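Local coordinates for protein arginine decarboxylase (Campylobacter jejuni subsp. jejuni, PDB 3NZP) that probably converts arginine to agmatine for polyamine and spermidine biosynthesis, as a pyridoxal-phosphate-dependent decarboxylase with a TIM-barrel cofactor domain, at residues B[80-85]-B[316-321]; B[229-234]-B[268-273]. One frame throughout, in Å; residues are numbered along the deposited sequence.

Contact 1. Residues B[80-85]-B[316-321]. With PLP (pyridoxal-5'-phosphate), chain E.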
loop_
_atom_site.group_PDB
_atom_site.type_symbol
_atom_site.label_atom_id
_atom_site.label_comp_id
_atom_site.label_asym_id
_atom_site.label_seq_id
_atom_site.Cartn_x
_atom_site.Cartn_y
_atom_site.Cartn_z
ATOM N N ASN B 80 28.752 15.354 -2.443
ATOM C CA ASN B 80 27.496 15.949 -2.873
ATOM C C ASN B 80 26.319 15.046 -2.540
ATOM O O ASN B 80 26.377 13.823 -2.723
ATOM C CB ASN B 80 27.529 16.219 -4.372
ATOM C CG ASN B 80 27.085 17.624 -4.710
ATOM O OD1 ASN B 80 27.918 18.488 -5.010
ATOM N ND2 ASN B 80 25.769 17.872 -4.641
ATOM N N ALA B 81 25.247 15.668 -2.057
ATOM C CA ALA B 81 24.022 14.960 -1.689
ATOM C C ALA B 81 22.911 15.185 -2.709
ATOM O O ALA B 81 22.748 16.282 -3.240
ATOM C CB ALA B 81 23.554 15.423 -0.323
ATOM N N VAL B 82 22.151 14.139 -2.984
ATOM C CA VAL B 82 21.053 14.258 -3.920
ATOM C C VAL B 82 19.780 13.699 -3.284
ATOM O O VAL B 82 19.831 12.715 -2.538
ATOM C CB VAL B 82 21.350 13.495 -5.216
ATOM C CG1 VAL B 82 20.265 13.774 -6.234
ATOM C CG2 VAL B 82 22.695 13.927 -5.766
ATOM N N TYR B 83 18.642 14.334 -3.561
ATOM C CA TYR B 83 17.375 13.882 -2.989
ATOM C C TYR B 83 16.458 13.142 -3.944
ATOM O O TYR B 83 15.879 13.722 -4.855
ATOM C CB TYR B 83 16.580 15.037 -2.393
ATOM C CG TYR B 83 15.193 14.603 -1.946
ATOM C CD1 TYR B 83 14.052 15.010 -2.636
ATOM C CD2 TYR B 83 15.023 13.771 -0.839
ATOM C CE1 TYR B 83 12.777 14.600 -2.234
ATOM C CE2 TYR B 83 13.749 13.358 -0.432
ATOM C CZ TYR B 83 12.635 13.778 -1.135
ATOM O OH TYR B 83 11.377 13.385 -0.743
ATOM N N PRO B 84 16.298 11.838 -3.729
ATOM C CA PRO B 84 15.426 11.076 -4.609
ATOM C C PRO B 84 13.982 11.473 -4.318
ATOM O O PRO B 84 13.445 11.193 -3.239
ATOM C CB PRO B 84 15.746 9.637 -4.232
ATOM C CG PRO B 84 16.059 9.726 -2.777
ATOM C CD PRO B 84 16.875 10.986 -2.672
ATOM N N LEU B 85 13.370 12.147 -5.288
ATOM C CA LEU B 85 11.995 12.605 -5.162
ATOM C C LEU B 85 11.032 11.466 -4.865
ATOM O O LEU B 85 10.012 11.662 -4.207
ATOM C CB LEU B 85 11.561 13.326 -6.431
ATOM C CG LEU B 85 12.140 14.726 -6.612
ATOM C CD1 LEU B 85 11.998 15.127 -8.074
ATOM C CD2 LEU B 85 11.436 15.734 -5.680
ATOM N N ASP B 316 34.676 11.609 -6.481
ATOM C CA ASP B 316 33.767 12.519 -5.803
ATOM C C ASP B 316 32.658 11.672 -5.231
ATOM O O ASP B 316 32.113 10.804 -5.907
ATOM C CB ASP B 316 33.200 13.540 -6.781
ATOM C CG ASP B 316 34.175 14.679 -7.059
ATOM O OD1 ASP B 316 34.099 15.285 -8.153
ATOM O OD2 ASP B 316 35.011 14.977 -6.171
ATOM N N ILE B 317 32.324 11.916 -3.977
ATOM C CA ILE B 317 31.289 11.135 -3.334
ATOM C C ILE B 317 29.899 11.695 -3.590
ATOM O O ILE B 317 29.664 12.879 -3.392
ATOM C CB ILE B 317 31.535 11.073 -1.831
ATOM C CG1 ILE B 317 32.896 10.430 -1.560
ATOM C CG2 ILE B 317 30.402 10.324 -1.162
ATOM C CD1 ILE B 317 33.313 10.454 -0.121
ATOM N N PHE B 318 28.987 10.836 -4.038
ATOM C CA PHE B 318 27.596 11.221 -4.288
ATOM C C PHE B 318 26.655 10.247 -3.587
ATOM O O PHE B 318 26.698 9.044 -3.865
ATOM C CB PHE B 318 27.276 11.173 -5.779
ATOM C CG PHE B 318 27.448 12.475 -6.487
ATOM C CD1 PHE B 318 28.715 12.988 -6.724
ATOM C CD2 PHE B 318 26.343 13.197 -6.918
ATOM C CE1 PHE B 318 28.875 14.201 -7.386
ATOM C CE2 PHE B 318 26.499 14.410 -7.579
ATOM C CZ PHE B 318 27.766 14.911 -7.809
ATOM N N ILE B 319 25.814 10.747 -2.682
ATOM C CA ILE B 319 24.856 9.873 -2.001
ATOM C C ILE B 319 23.434 10.334 -2.313
ATOM O O ILE B 319 23.184 11.529 -2.480
ATOM C CB ILE B 319 25.019 9.870 -0.472
ATOM C CG1 ILE B 319 24.685 11.237 0.091
ATOM C CG2 ILE B 319 26.426 9.521 -0.076
ATOM C CD1 ILE B 319 24.590 11.240 1.573
ATOM N N GLU B 320 22.504 9.389 -2.420
ATOM C CA GLU B 320 21.112 9.727 -2.711
ATOM C C GLU B 320 20.208 9.233 -1.572
ATOM O O GLU B 320 19.210 8.553 -1.795
ATOM C CB GLU B 320 20.678 9.116 -4.051
ATOM C CG GLU B 320 21.629 9.404 -5.213
ATOM C CD GLU B 320 21.163 8.806 -6.551
ATOM O OE1 GLU B 320 20.524 7.733 -6.544
ATOM O OE2 GLU B 320 21.451 9.407 -7.614
ATOM N N SER B 321 20.582 9.590 -0.347
ATOM C CA SER B 321 19.841 9.210 0.842
ATOM C C SER B 321 18.635 10.111 0.986
ATOM O O SER B 321 18.765 11.288 1.330
ATOM C CB SER B 321 20.727 9.362 2.071
ATOM O OG SER B 321 21.957 8.693 1.867
HETATM N N1 PLP E . 18.640 6.026 -5.163
HETATM C C2 PLP E . 17.951 5.366 -6.099
HETATM C C2A PLP E . 18.579 5.144 -7.449
HETATM C C3 PLP E . 16.630 4.901 -5.826
HETATM O O3 PLP E . 15.915 4.228 -6.786
HETATM C C4 PLP E . 16.076 5.135 -4.494
HETATM C C4A PLP E . 14.719 4.668 -4.144
HETATM C C5 PLP E . 16.887 5.859 -3.538
HETATM C C6 PLP E . 18.169 6.273 -3.926
HETATM C C5A PLP E . 16.385 6.166 -2.120
HETATM O O4P PLP E . 16.977 5.283 -1.149
HETATM P P PLP E . 16.409 5.687 0.316
HETATM O O1P PLP E . 17.213 4.991 1.337
HETATM O O2P PLP E . 16.512 7.265 0.566
HETATM O O3P PLP E . 14.884 5.226 0.456
#
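N80 and I317 open the backbone pairing: the backbone N of N80 donates to I317 O at 2.8 Å, I319 N returns a bond to N80 O, and V82 N closes the series on I319 O at 2.9 Å. These are the parallel bonds that join the first strand of the eight-stranded barrel, 79-84, to the last, 316-319, and so shut the TIM barrel. The strand directions differ by only 22°. Between these bonds, the CA of F318 leans on N80 O and that of E320 on V82 O, both as CA-H...O contacts.

Among the side chains, N80 and F318 lie side by side. N80 CB sits over the centre of the F318 ring, 3.8 Å from its centroid, in a CH-pi contact; amide and ring planes are 16° apart, and ND2 turns to N105 O. V82 sends CG2 to F318 CD2 at 3.9 Å. Its CG1 is anti to the backbone N (chi1 -173°), which puts CG2 beside that N and on the F318 side. A81 and I319 meet more loosely, on the side covered by helix 52-72.

At the C-terminal end the pair reaches the cofactor. P84 rests its CG and CD on E320 O and also touches PLP C5A with CG, at 3.6 Å. E320 runs extended beyond CG and brings OE1 to within 2.9 Å of PLP N1, while OE2 is held by N270 and T130. A carboxylate so placed would favour a protonated pyridine nitrogen, and with it the electron sink expected of PLP-dependent decarboxylation.

Contact 2. Residues B[229-234]-B[268-273]; sequences MIHFHL and AINLGG. With PLP (pyridoxal-5'-phosphate), chain E.
N270 N donates to I230 O at 2.7 Å, the shortest of the parallel backbone bonds here, and F232 N continues the series to N270 O. They pair adjacent strands of the TIM barrel within one beta-alpha-beta unit, strand 227-231, helix 242-260 and strand 268-272, with PLP at the strands' C-terminal ends. H231 and N270 lie side by side, ring and amide planes 85° apart. N270 OD1 accepts from the backbone N of G272 at 2.9 Å, in the carbonyl plane, making an Asx turn, while its ND2 goes to E320.

On the side away from H231 and N270, I230 and I269 run alongside each other, CG1 to CG1. F232 CE2 meets L271 CD2 at 3.5 Å, and the CA of L271 lies over the ring's face.

H233, with CG anti to the backbone N (chi1 -176°), turns one ring face to the pyridine of PLP: PLP C3 lies 3.8 Å above the imidazole plane of H233. G273 N donates to H233 ND1 at 3.3 Å and lies 3° out of the H233 ring plane. That bond helps keep the imidazole from turning, so the main chain of one strand's end steadies the ring that the other lays against the cofactor.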
loop_
_atom_site.group_PDB
_atom_site.type_symbol
_atom_site.label_atom_id
_atom_site.label_comp_id
_atom_site.label_asym_id
_atom_site.label_seq_id
_atom_site.Cartn_x
_atom_site.Cartn_y
_atom_site.Cartn_z
HETATM N N MSE B 229 30.215 9.673 -13.999
HETATM C CA MSE B 229 30.004 8.948 -12.745
HETATM C C MSE B 229 29.358 7.587 -12.897
HETATM O O MSE B 229 28.627 7.334 -13.857
HETATM C CB MSE B 229 29.170 9.764 -11.744
HETATM C CG MSE B 229 27.715 9.927 -12.112
HETATM SE SE MSE B 229 26.529 10.409 -10.605
HETATM C CE MSE B 229 27.184 12.183 -10.159
ATOM N N ILE B 230 29.674 6.707 -11.950
ATOM C CA ILE B 230 29.086 5.378 -11.895
ATOM C C ILE B 230 28.151 5.408 -10.682
ATOM O O ILE B 230 28.402 6.125 -9.712
ATOM C CB ILE B 230 30.128 4.238 -11.682
ATOM C CG1 ILE B 230 30.907 4.442 -10.406
ATOM C CG2 ILE B 230 31.098 4.197 -12.812
ATOM C CD1 ILE B 230 31.791 3.276 -10.140
ATOM N N HIS B 231 27.078 4.632 -10.740
ATOM C CA HIS B 231 26.098 4.611 -9.670
ATOM C C HIS B 231 25.638 3.191 -9.381
ATOM O O HIS B 231 25.597 2.348 -10.283
ATOM C CB HIS B 231 24.905 5.507 -10.083
ATOM C CG HIS B 231 23.656 5.300 -9.280
ATOM N ND1 HIS B 231 22.645 4.452 -9.684
ATOM C CD2 HIS B 231 23.249 5.829 -8.101
ATOM C CE1 HIS B 231 21.672 4.468 -8.790
ATOM N NE2 HIS B 231 22.014 5.296 -7.818
ATOM N N PHE B 232 25.322 2.923 -8.116
ATOM C CA PHE B 232 24.808 1.617 -7.698
ATOM C C PHE B 232 23.782 1.864 -6.585
ATOM O O PHE B 232 23.882 2.861 -5.860
ATOM C CB PHE B 232 25.955 0.701 -7.227
ATOM C CG PHE B 232 26.600 1.107 -5.931
ATOM C CD1 PHE B 232 26.057 0.710 -4.716
ATOM C CD2 PHE B 232 27.757 1.881 -5.922
ATOM C CE1 PHE B 232 26.656 1.083 -3.508
ATOM C CE2 PHE B 232 28.360 2.260 -4.714
ATOM C CZ PHE B 232 27.808 1.862 -3.509
ATOM N N HIS B 233 22.760 1.014 -6.490
ATOM C CA HIS B 233 21.756 1.164 -5.425
ATOM C C HIS B 233 21.586 -0.165 -4.715
ATOM O O HIS B 233 21.314 -1.171 -5.353
ATOM C CB HIS B 233 20.380 1.636 -5.968
ATOM C CG HIS B 233 19.353 1.891 -4.892
ATOM N ND1 HIS B 233 19.528 2.822 -3.886
ATOM C CD2 HIS B 233 18.154 1.308 -4.650
ATOM C CE1 HIS B 233 18.488 2.797 -3.071
ATOM N NE2 HIS B 233 17.641 1.888 -3.513
ATOM N N LEU B 234 21.758 -0.172 -3.397
ATOM C CA LEU B 234 21.604 -1.404 -2.627
ATOM C C LEU B 234 20.191 -1.552 -2.094
ATOM O O LEU B 234 19.794 -2.642 -1.705
ATOM C CB LEU B 234 22.561 -1.436 -1.435
ATOM C CG LEU B 234 24.046 -1.398 -1.761
ATOM C CD1 LEU B 234 24.836 -1.480 -0.461
ATOM C CD2 LEU B 234 24.400 -2.537 -2.717
ATOM N N ALA B 268 33.374 10.509 -10.299
ATOM C CA ALA B 268 32.449 10.426 -9.185
ATOM C C ALA B 268 31.787 9.071 -9.056
ATOM O O ALA B 268 31.623 8.345 -10.032
ATOM C CB ALA B 268 31.387 11.517 -9.288
ATOM N N ILE B 269 31.434 8.735 -7.822
ATOM C CA ILE B 269 30.761 7.490 -7.532
ATOM C C ILE B 269 29.490 7.835 -6.762
ATOM O O ILE B 269 29.518 8.579 -5.774
ATOM C CB ILE B 269 31.646 6.540 -6.701
ATOM C CG1 ILE B 269 32.834 6.056 -7.529
ATOM C CG2 ILE B 269 30.850 5.337 -6.280
ATOM C CD1 ILE B 269 33.730 5.069 -6.800
ATOM N N ASN B 270 28.367 7.312 -7.243
ATOM C CA ASN B 270 27.079 7.560 -6.607
ATOM C C ASN B 270 26.700 6.311 -5.826
ATOM O O ASN B 270 26.388 5.277 -6.427
ATOM C CB ASN B 270 26.027 7.847 -7.680
ATOM C CG ASN B 270 24.753 8.431 -7.108
ATOM O OD1 ASN B 270 24.199 7.907 -6.127
ATOM N ND2 ASN B 270 24.268 9.510 -7.717
ATOM N N LEU B 271 26.730 6.405 -4.496
ATOM C CA LEU B 271 26.395 5.271 -3.619
ATOM C C LEU B 271 24.907 4.982 -3.565
ATOM O O LEU B 271 24.491 3.930 -3.083
ATOM C CB LEU B 271 26.849 5.548 -2.196
ATOM C CG LEU B 271 28.274 6.035 -2.082
ATOM C CD1 LEU B 271 28.594 6.280 -0.622
ATOM C CD2 LEU B 271 29.197 4.991 -2.687
ATOM N N GLY B 272 24.108 5.931 -4.034
ATOM C CA GLY B 272 22.680 5.740 -4.004
ATOM C C GLY B 272 22.118 5.937 -2.608
ATOM O O GLY B 272 22.686 6.661 -1.781
ATOM N N GLY B 273 20.990 5.290 -2.336
ATOM C CA GLY B 273 20.379 5.421 -1.025
ATOM C C GLY B 273 20.820 4.312 -0.107
ATOM O O GLY B 273 21.830 3.648 -0.366
HETATM N N1 PLP E . 18.640 6.026 -5.163
HETATM C C2 PLP E . 17.951 5.366 -6.099
HETATM C C2A PLP E . 18.579 5.144 -7.449
HETATM C C3 PLP E . 16.630 4.901 -5.826
HETATM O O3 PLP E . 15.915 4.228 -6.786
HETATM C C4 PLP E . 16.076 5.135 -4.494
HETATM C C4A PLP E . 14.719 4.668 -4.144
HETATM C C5 PLP E . 16.887 5.859 -3.538
HETATM C C6 PLP E . 18.169 6.273 -3.926
HETATM C C5A PLP E . 16.385 6.166 -2.120
HETATM O O4P PLP E . 16.977 5.283 -1.149
HETATM P P PLP E . 16.409 5.687 0.316
HETATM O O1P PLP E . 17.213 4.991 1.337
HETATM O O2P PLP E . 16.512 7.265 0.566
HETATM O O3P PLP E . 14.884 5.226 0.456
#

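Contact 1 and contact 2 are consecutive parts of one barrel wall, their centres about 8 Å apart, and strands 268-272 and 316-319 are neighbours in it. Probable backbone hydrogen bonds sew them together: L271 N with F318 O at 2.7 Å, and E320 N with G272 O at 2.8 Å. Farther from the cofactor, the selenomethionine M229 packs its CE on F318 CE2 at 3.5 Å. E320 joins the two contacts: besides N270, contact 2 brings it H231, whose NE2 is weakly bonded to OE1. The PLP ring thus meets contact 1 at N1 and contact 2 on a face, and the cofactor is further hydrogen-bonded by G322, R323, S236, G274 and Y519.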